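PDB 3EQZ: response regulator from Colwellia psychrerythraea, which belongs to the CheY-like receiver-domain family, whose members typically act as molecular switches in bacterial signal transduction. Local coordinates for residues B[10-16]-B[31-35]; B[18-22]-B[110-116]; B[37-41]-B[63-68]. All blocks are in the same frame, centred on the assembly; numbering follows the deposited sequence.

All three contacts lie in one receiver domain, a five-stranded parallel sheet with helices on both faces. Interaction 1 ties strand 30-33 to the start of helix 13-23 within the first beta-alpha-beta unit. Interaction 2 carries that same helix on to helix 112-124, whereas interaction 3 joins the short helix 36-39, next in the chain after strand 30-33, to helix 60-70. Interaction 1 touches both others, through Asp10 against Leu19 and Phe33 against Phe39, with centres about 14 Å apart in each case. Interactions 2 and 3 are about 23 Å apart between centres, on opposite sides of the chain's centre. Interaction 2 brings the first and last helices together, and interaction 3 is nested in the loop it closes.

Interaction 1: B[10-16]-B[31-35]; sequences DDDTLTC and EAFQH
The first beta-alpha-beta unit of the receiver fold is stitched together here, where Asp10, just past strand 6-9, meets Phe33 at the end of strand 30-33. The backbone N of Asp10 donates to Phe33 O at 3.2 Å, nearly straight at 169°, continuing the parallel pairing that Ile8 makes with Glu31 and Phe33. One step on, Gln34 CA-H points at Asp10 O, and Asp11 CB lies 3.1 Å from Gln34 O.

Beyond the strand Gln34 contributes the largest share of the buried surface. A turn about its CB-CG bond (chi2 -111°) swings the amide across to the first turn of helix 13-23. There NE2 reaches Thr13 OG1 at 2.7 Å, though the bond is bent and weak, while OE1 lies 3.7 Å from Cys16 SG. The same sulfur packs on the methyl of Ala32, so Cys16 touches both the strand and the residue that follows it; its side chain also touches Ile8.

The turn leading into the helix is shaped by its own carboxylates, in the acidic corner usual at this place in receiver domains. Asp10 OD1 accepts from Asp12 N at 3.0 Å in an Asx turn, the donor standing above the carboxylate plane. Asp12 is then the N-cap, its OD1 using the anti lone pair to take the N-H of Thr15 at 3.0 Å.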
loop_
_atom_site.group_PDB
_atom_site.type_symbol
_atom_site.label_atom_id
_atom_site.label_comp_id
_atom_site.label_asym_id
_atom_site.label_seq_id
_atom_site.Cartn_x
_atom_site.Cartn_y
_atom_site.Cartn_z
ATOM N N ASP B 10 19.888 2.900 -15.057
ATOM C CA ASP B 10 20.074 1.712 -14.231
ATOM C C ASP B 10 21.552 1.622 -14.018
ATOM O O ASP B 10 22.312 1.532 -14.996
ATOM C CB ASP B 10 19.611 0.486 -15.017
ATOM C CG ASP B 10 19.641 -0.815 -14.197
ATOM O OD1 ASP B 10 20.162 -0.835 -13.038
ATOM O OD2 ASP B 10 19.097 -1.821 -14.725
ATOM N N ASP B 11 21.996 1.642 -12.766
ATOM C CA ASP B 11 23.451 1.593 -12.535
ATOM C C ASP B 11 24.023 0.149 -12.519
ATOM O O ASP B 11 25.213 -0.058 -12.329
ATOM C CB ASP B 11 23.841 2.384 -11.290
ATOM C CG ASP B 11 23.228 1.820 -10.036
ATOM O OD1 ASP B 11 22.462 0.839 -10.108
ATOM O OD2 ASP B 11 23.524 2.347 -8.967
ATOM N N ASP B 12 23.170 -0.843 -12.736
ATOM C CA ASP B 12 23.644 -2.211 -12.785
ATOM C C ASP B 12 23.923 -2.572 -14.248
ATOM O O ASP B 12 23.046 -2.558 -15.102
ATOM C CB ASP B 12 22.632 -3.160 -12.144
ATOM C CG ASP B 12 23.125 -4.610 -12.106
ATOM O OD1 ASP B 12 23.017 -5.329 -13.122
ATOM O OD2 ASP B 12 23.615 -5.044 -11.048
ATOM N N THR B 13 25.179 -2.869 -14.527
ATOM C CA THR B 13 25.632 -3.024 -15.891
ATOM C C THR B 13 24.930 -4.178 -16.600
ATOM O O THR B 13 24.568 -4.057 -17.749
ATOM C CB THR B 13 27.162 -3.180 -15.914
ATOM O OG1 THR B 13 27.752 -1.939 -15.488
ATOM C CG2 THR B 13 27.653 -3.500 -17.351
ATOM N N LEU B 14 24.742 -5.296 -15.906
ATOM C CA LEU B 14 24.078 -6.459 -16.490
ATOM C C LEU B 14 22.587 -6.234 -16.821
ATOM O O LEU B 14 22.142 -6.563 -17.915
ATOM C CB LEU B 14 24.226 -7.646 -15.565
ATOM C CG LEU B 14 25.704 -8.124 -15.508
ATOM C CD1 LEU B 14 25.890 -9.250 -14.498
ATOM C CD2 LEU B 14 26.134 -8.559 -16.882
ATOM N N THR B 15 21.811 -5.693 -15.867
ATOM C CA THR B 15 20.366 -5.534 -16.100
ATOM C C THR B 15 20.164 -4.377 -17.057
ATOM O O THR B 15 19.258 -4.397 -17.895
ATOM C CB THR B 15 19.536 -5.368 -14.791
ATOM O OG1 THR B 15 20.152 -4.398 -13.937
ATOM C CG2 THR B 15 19.413 -6.722 -14.055
ATOM N N CYS B 16 21.068 -3.406 -16.987
ATOM C CA CYS B 16 21.089 -2.338 -17.970
ATOM C C CYS B 16 21.258 -2.788 -19.436
ATOM O O CYS B 16 20.549 -2.337 -20.363
ATOM C CB CYS B 16 22.215 -1.365 -17.619
ATOM S SG CYS B 16 21.991 0.234 -18.420
ATOM N N GLU B 31 19.472 5.032 -25.459
ATOM C CA GLU B 31 20.707 5.406 -24.824
ATOM C C GLU B 31 20.643 4.970 -23.348
ATOM O O GLU B 31 19.647 5.203 -22.668
ATOM C CB GLU B 31 20.880 6.920 -24.953
ATOM C CG GLU B 31 21.995 7.454 -24.099
ATOM C CD GLU B 31 22.628 8.778 -24.617
ATOM O OE1 GLU B 31 21.884 9.697 -25.075
ATOM O OE2 GLU B 31 23.878 8.889 -24.527
ATOM N N ALA B 32 21.693 4.314 -22.868
ATOM C CA ALA B 32 21.700 3.826 -21.522
ATOM C C ALA B 32 22.637 4.643 -20.640
ATOM O O ALA B 32 23.777 4.921 -21.044
ATOM C CB ALA B 32 22.088 2.361 -21.498
ATOM N N PHE B 33 22.154 5.020 -19.449
ATOM C CA PHE B 33 22.931 5.787 -18.453
ATOM C C PHE B 33 23.166 4.960 -17.205
ATOM O O PHE B 33 22.192 4.600 -16.512
ATOM C CB PHE B 33 22.165 7.041 -18.030
ATOM C CG PHE B 33 22.085 8.067 -19.106
ATOM C CD1 PHE B 33 22.955 9.142 -19.116
ATOM C CD2 PHE B 33 21.192 7.923 -20.149
ATOM C CE1 PHE B 33 22.906 10.066 -20.131
ATOM C CE2 PHE B 33 21.156 8.836 -21.175
ATOM C CZ PHE B 33 21.999 9.912 -21.161
ATOM N N GLN B 34 24.424 4.660 -16.891
ATOM C CA GLN B 34 24.708 3.946 -15.660
ATOM C C GLN B 34 24.840 4.936 -14.477
ATOM O O GLN B 34 24.927 4.515 -13.310
ATOM C CB GLN B 34 25.975 3.090 -15.773
ATOM C CG GLN B 34 26.306 2.593 -17.196
ATOM C CD GLN B 34 26.134 1.086 -17.358
ATOM O OE1 GLN B 34 25.716 0.602 -18.425
ATOM N NE2 GLN B 34 26.464 0.331 -16.299
ATOM N N HIS B 35 24.840 6.232 -14.775
ATOM C CA HIS B 35 25.002 7.245 -13.761
ATOM C C HIS B 35 23.816 8.179 -13.775
ATOM O O HIS B 35 23.707 9.066 -14.639
ATOM C CB HIS B 35 26.294 8.071 -13.980
ATOM C CG HIS B 35 27.543 7.251 -13.926
ATOM N ND1 HIS B 35 28.151 6.742 -15.062
ATOM C CD2 HIS B 35 28.285 6.828 -12.874
ATOM C CE1 HIS B 35 29.217 6.046 -14.705
ATOM N NE2 HIS B 35 29.320 6.083 -13.385
#

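Interaction 2: B[18-22]-B[110-116]; sequences LLKTI and INTEVLT
Ile22 is the main bump where helices 13-23 and 112-124, the first and last of the receiver fold, pack side by side on one face of the sheet; it enters the hollow formed by Thr112, Leu115 and Thr116. Its two branches divide the work. CD1 presses on Thr112 CG2 at 3.5 Å, tighter than usual for two carbons, and CG2 fits between Leu115 CD2 and Thr116 OG1. That hydroxyl is turned back along its own helix, bonding to Thr112 O at 2.8 Å.

In return, Leu115 pushes CD2 between Leu19 and Ile22, 3.6 Å from Leu19 CD2, the two leucines nearly perpendicular. Ahead of helix 112-124, the Ile110 and Leu18 side chains lie alongside each other, pointing opposite ways, with Ile110 CG2 3.5 Å from Leu18 CD2; Ile110 CD1 rests more loosely on Leu19. The axes of 18-22 and 112-116 approach to 10.9 Å and cross at -46°.

Helix 112-124 also packs through Glu113 and Val114 against Ser121 of the second subunit. Below this layer, Leu19 and Ile110 both reach Ile80 of strand 76-81, Leu19 also touches Ile8 of strand 6-9, and Leu115 rests on Phe106 of strand 101-107.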
loop_
_atom_site.group_PDB
_atom_site.type_symbol
_atom_site.label_atom_id
_atom_site.label_comp_id
_atom_site.label_asym_id
_atom_site.label_seq_id
_atom_site.Cartn_x
_atom_site.Cartn_y
_atom_site.Cartn_z
ATOM N N LEU B 18 20.795 -5.844 -20.535
ATOM C CA LEU B 18 19.636 -6.647 -20.898
ATOM C C LEU B 18 18.492 -5.778 -21.419
ATOM O O LEU B 18 17.957 -6.042 -22.496
ATOM C CB LEU B 18 19.168 -7.519 -19.741
ATOM C CG LEU B 18 17.796 -8.165 -19.980
ATOM C CD1 LEU B 18 17.829 -9.310 -21.008
ATOM C CD2 LEU B 18 17.244 -8.648 -18.638
ATOM N N LEU B 19 18.157 -4.696 -20.694
ATOM C CA LEU B 19 17.112 -3.758 -21.157
ATOM C C LEU B 19 17.478 -3.217 -22.520
ATOM O O LEU B 19 16.653 -3.140 -23.449
ATOM C CB LEU B 19 16.916 -2.582 -20.180
ATOM C CG LEU B 19 16.284 -2.961 -18.836
ATOM C CD1 LEU B 19 16.310 -1.790 -17.797
ATOM C CD2 LEU B 19 14.819 -3.504 -19.033
ATOM N N LYS B 20 18.714 -2.767 -22.629
ATOM C CA LYS B 20 19.156 -2.231 -23.920
ATOM C C LYS B 20 19.001 -3.218 -25.098
ATOM O O LYS B 20 18.634 -2.827 -26.194
ATOM C CB LYS B 20 20.609 -1.735 -23.872
ATOM C CG LYS B 20 20.951 -0.984 -25.168
ATOM C CD LYS B 20 22.268 -0.199 -25.080
ATOM C CE LYS B 20 22.299 0.820 -26.183
ATOM N NZ LYS B 20 23.644 1.492 -26.313
ATOM N N THR B 21 19.309 -4.484 -24.888
ATOM C CA THR B 21 19.159 -5.426 -25.980
ATOM C C THR B 21 17.684 -5.687 -26.322
ATOM O O THR B 21 17.359 -5.977 -27.464
ATOM C CB THR B 21 19.910 -6.750 -25.717
ATOM O OG1 THR B 21 19.341 -7.412 -24.578
ATOM C CG2 THR B 21 21.411 -6.495 -25.467
ATOM N N ILE B 22 16.787 -5.533 -25.357
ATOM C CA ILE B 22 15.376 -5.699 -25.621
ATOM C C ILE B 22 14.790 -4.482 -26.335
ATOM O O ILE B 22 13.933 -4.611 -27.180
ATOM C CB ILE B 22 14.587 -5.989 -24.295
ATOM C CG1 ILE B 22 14.847 -7.412 -23.846
ATOM C CG2 ILE B 22 13.067 -5.813 -24.500
ATOM C CD1 ILE B 22 14.725 -7.588 -22.362
ATOM N N ILE B 110 13.066 -9.457 -14.859
ATOM C CA ILE B 110 12.208 -8.977 -15.892
ATOM C C ILE B 110 11.663 -10.117 -16.756
ATOM O O ILE B 110 12.404 -11.018 -17.106
ATOM C CB ILE B 110 13.059 -7.985 -16.739
ATOM C CG1 ILE B 110 12.191 -6.874 -17.275
ATOM C CG2 ILE B 110 13.848 -8.708 -17.770
ATOM C CD1 ILE B 110 12.369 -5.640 -16.423
ATOM N N ASN B 111 10.373 -10.080 -17.078
ATOM C CA ASN B 111 9.814 -10.995 -18.079
ATOM C C ASN B 111 10.046 -10.361 -19.448
ATOM O O ASN B 111 9.401 -9.382 -19.823
ATOM C CB ASN B 111 8.321 -11.299 -17.814
ATOM C CG ASN B 111 7.757 -12.282 -18.820
ATOM O OD1 ASN B 111 7.993 -12.160 -20.003
ATOM N ND2 ASN B 111 7.030 -13.267 -18.349
ATOM N N THR B 112 11.022 -10.862 -20.175
ATOM C CA THR B 112 11.438 -10.168 -21.392
ATOM C C THR B 112 10.367 -10.290 -22.471
ATOM O O THR B 112 10.202 -9.396 -23.299
ATOM C CB THR B 112 12.775 -10.743 -21.928
ATOM O OG1 THR B 112 12.565 -12.128 -22.180
ATOM C CG2 THR B 112 13.886 -10.631 -20.872
ATOM N N GLU B 113 9.622 -11.397 -22.454
ATOM C CA GLU B 113 8.486 -11.536 -23.371
ATOM C C GLU B 113 7.489 -10.394 -23.167
ATOM O O GLU B 113 7.091 -9.739 -24.143
ATOM C CB GLU B 113 7.790 -12.923 -23.211
ATOM C CG GLU B 113 6.621 -13.205 -24.153
ATOM C CD GLU B 113 5.902 -14.578 -23.898
ATOM O OE1 GLU B 113 6.116 -15.230 -22.854
ATOM O OE2 GLU B 113 5.113 -14.995 -24.774
ATOM N N VAL B 114 7.050 -10.180 -21.925
ATOM C CA VAL B 114 6.057 -9.103 -21.664
ATOM C C VAL B 114 6.619 -7.724 -22.044
ATOM O O VAL B 114 5.916 -6.907 -22.628
ATOM C CB VAL B 114 5.567 -9.064 -20.170
ATOM C CG1 VAL B 114 4.762 -7.808 -19.881
ATOM C CG2 VAL B 114 4.737 -10.273 -19.840
ATOM N N LEU B 115 7.892 -7.473 -21.740
ATOM C CA LEU B 115 8.487 -6.167 -22.035
ATOM C C LEU B 115 8.579 -5.935 -23.566
ATOM O O LEU B 115 8.305 -4.869 -24.077
ATOM C CB LEU B 115 9.878 -6.054 -21.377
ATOM C CG LEU B 115 10.571 -4.707 -21.649
ATOM C CD1 LEU B 115 9.757 -3.472 -21.269
ATOM C CD2 LEU B 115 11.939 -4.629 -20.933
ATOM N N THR B 116 8.973 -6.958 -24.284
ATOM C CA THR B 116 9.082 -6.873 -25.761
ATOM C C THR B 116 7.712 -6.601 -26.381
ATOM O O THR B 116 7.539 -5.710 -27.234
ATOM C CB THR B 116 9.648 -8.194 -26.315
ATOM O OG1 THR B 116 10.960 -8.376 -25.781
ATOM C CG2 THR B 116 9.739 -8.126 -27.864
#

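Interaction 3: B[37-41]-B[63-68]; sequences RAFLT and EVIRHL
With CG anti to the backbone N (chi1 179°), His67 extends its imidazole from helix 60-70 toward Leu40, whose own CG stands beside the backbone N (chi1 -71°) so that its isobutyl group runs back along the histidine. The two side chains lie antiparallel, each tip near the other's base. Leu40 CB sits over the centre of the His67 ring, 4.1 Å from the centroid and only 6° off the normal, a CH-pi contact. Toward the leucine's tip, CD2 comes to 3.4 Å from His67 CD2, and CD1 packs on His67 CB at 3.8 Å.

Phe39 makes the deeper layer. Its CE2 lies 4.0 Å from Val64 CG1 and 4.3 Å from Leu68 CD2, both approaching the ring obliquely. Within helix 60-70, Arg66 takes the carboxylate of Glu63 side-on, NE to OE1 and NH2 to OE2, with NH2 only 2.6 Å from OE2; Glu70 pairs with its NH1.

Helix 36-39, with Leu40 just after Phe39, and helix 60-70 of the receiver fold thus pack against its parallel sheet: Phe39 touches Phe7 and Val9 of strand 6-9, Phe39 and Leu68 share Ile50, and Val64 covers Leu52, the last two on strand 49-53.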
loop_
_atom_site.group_PDB
_atom_site.type_symbol
_atom_site.label_atom_id
_atom_site.label_comp_id
_atom_site.label_asym_id
_atom_site.label_seq_id
_atom_site.Cartn_x
_atom_site.Cartn_y
_atom_site.Cartn_z
ATOM N N ARG B 37 22.929 10.736 -12.100
ATOM C CA ARG B 37 23.095 12.188 -12.093
ATOM C C ARG B 37 23.462 12.768 -13.432
ATOM O O ARG B 37 23.202 13.907 -13.713
ATOM C CB ARG B 37 24.145 12.615 -11.100
ATOM C CG ARG B 37 24.303 14.098 -11.215
ATOM C CD ARG B 37 25.197 14.640 -10.168
ATOM N NE ARG B 37 25.200 16.086 -10.314
ATOM C CZ ARG B 37 24.380 16.758 -11.117
ATOM N NH1 ARG B 37 23.457 16.106 -11.845
ATOM N NH2 ARG B 37 24.482 18.086 -11.180
ATOM N N ALA B 38 24.093 11.973 -14.276
ATOM C CA ALA B 38 24.403 12.462 -15.601
ATOM C C ALA B 38 23.113 12.527 -16.395
ATOM O O ALA B 38 22.876 13.454 -17.199
ATOM C CB ALA B 38 25.419 11.510 -16.295
ATOM N N PHE B 39 22.266 11.523 -16.185
ATOM C CA PHE B 39 20.984 11.521 -16.873
ATOM C C PHE B 39 20.187 12.757 -16.496
ATOM O O PHE B 39 19.483 13.329 -17.322
ATOM C CB PHE B 39 20.190 10.265 -16.541
ATOM C CG PHE B 39 18.730 10.372 -16.907
ATOM C CD1 PHE B 39 18.318 10.227 -18.228
ATOM C CD2 PHE B 39 17.778 10.568 -15.930
ATOM C CE1 PHE B 39 16.973 10.311 -18.578
ATOM C CE2 PHE B 39 16.448 10.654 -16.249
ATOM C CZ PHE B 39 16.044 10.517 -17.583
ATOM N N LEU B 40 20.328 13.192 -15.258
ATOM C CA LEU B 40 19.515 14.313 -14.755
ATOM C C LEU B 40 19.891 15.680 -15.326
ATOM O O LEU B 40 19.222 16.670 -15.065
ATOM C CB LEU B 40 19.537 14.345 -13.227
ATOM C CG LEU B 40 18.761 13.210 -12.541
ATOM C CD1 LEU B 40 18.751 13.343 -11.037
ATOM C CD2 LEU B 40 17.327 13.159 -13.101
ATOM N N THR B 41 20.947 15.747 -16.120
ATOM C CA THR B 41 21.329 17.028 -16.719
ATOM C C THR B 41 20.517 17.226 -17.983
ATOM O O THR B 41 20.415 18.351 -18.501
ATOM C CB THR B 41 22.854 17.074 -17.080
ATOM O OG1 THR B 41 23.160 16.058 -18.048
ATOM C CG2 THR B 41 23.731 16.851 -15.827
ATOM N N GLU B 63 15.426 9.648 -6.184
ATOM C CA GLU B 63 15.946 10.989 -6.566
ATOM C C GLU B 63 15.656 11.371 -8.025
ATOM O O GLU B 63 15.421 12.536 -8.356
ATOM C CB GLU B 63 17.475 11.056 -6.340
ATOM C CG GLU B 63 18.075 12.490 -6.605
ATOM C CD GLU B 63 17.192 13.637 -6.006
ATOM O OE1 GLU B 63 16.476 13.380 -5.014
ATOM O OE2 GLU B 63 17.185 14.791 -6.522
ATOM N N VAL B 64 15.700 10.406 -8.929
ATOM C CA VAL B 64 15.367 10.724 -10.320
ATOM C C VAL B 64 13.880 11.112 -10.409
ATOM O O VAL B 64 13.525 12.068 -11.079
ATOM C CB VAL B 64 15.704 9.505 -11.213
ATOM C CG1 VAL B 64 15.090 9.601 -12.602
ATOM C CG2 VAL B 64 17.264 9.296 -11.277
ATOM N N ILE B 65 13.008 10.369 -9.705
ATOM C CA ILE B 65 11.579 10.701 -9.665
ATOM C C ILE B 65 11.333 12.088 -9.112
ATOM O O ILE B 65 10.626 12.897 -9.731
ATOM C CB ILE B 65 10.789 9.636 -8.845
ATOM C CG1 ILE B 65 10.719 8.341 -9.649
ATOM C CG2 ILE B 65 9.388 10.149 -8.485
ATOM C CD1 ILE B 65 10.201 7.155 -8.826
ATOM N N ARG B 66 11.925 12.375 -7.944
ATOM C CA ARG B 66 11.899 13.726 -7.367
ATOM C C ARG B 66 12.384 14.792 -8.373
ATOM O O ARG B 66 11.737 15.786 -8.590
ATOM C CB ARG B 66 12.769 13.815 -6.095
ATOM C CG ARG B 66 12.366 15.041 -5.241
ATOM C CD ARG B 66 13.493 15.725 -4.467
ATOM N NE ARG B 66 14.669 15.934 -5.277
ATOM C CZ ARG B 66 14.876 16.984 -6.065
ATOM N NH1 ARG B 66 13.969 17.957 -6.160
ATOM N NH2 ARG B 66 15.998 17.038 -6.796
ATOM N N HIS B 67 13.547 14.588 -8.977
ATOM C CA HIS B 67 14.031 15.581 -9.950
ATOM C C HIS B 67 13.053 15.759 -11.125
ATOM O O HIS B 67 12.693 16.870 -11.499
ATOM C CB HIS B 67 15.416 15.166 -10.471
ATOM C CG HIS B 67 15.973 16.112 -11.498
ATOM N ND1 HIS B 67 16.834 17.147 -11.170
ATOM C CD2 HIS B 67 15.786 16.183 -12.840
ATOM C CE1 HIS B 67 17.145 17.820 -12.268
ATOM N NE2 HIS B 67 16.521 17.254 -13.295
ATOM N N LEU B 68 12.617 14.644 -11.706
ATOM C CA LEU B 68 11.684 14.711 -12.834
ATOM C C LEU B 68 10.419 15.453 -12.472
ATOM O O LEU B 68 9.919 16.236 -13.261
ATOM C CB LEU B 68 11.340 13.296 -13.371
ATOM C CG LEU B 68 12.477 12.473 -13.982
ATOM C CD1 LEU B 68 11.978 11.083 -14.208
ATOM C CD2 LEU B 68 13.023 13.009 -15.289
#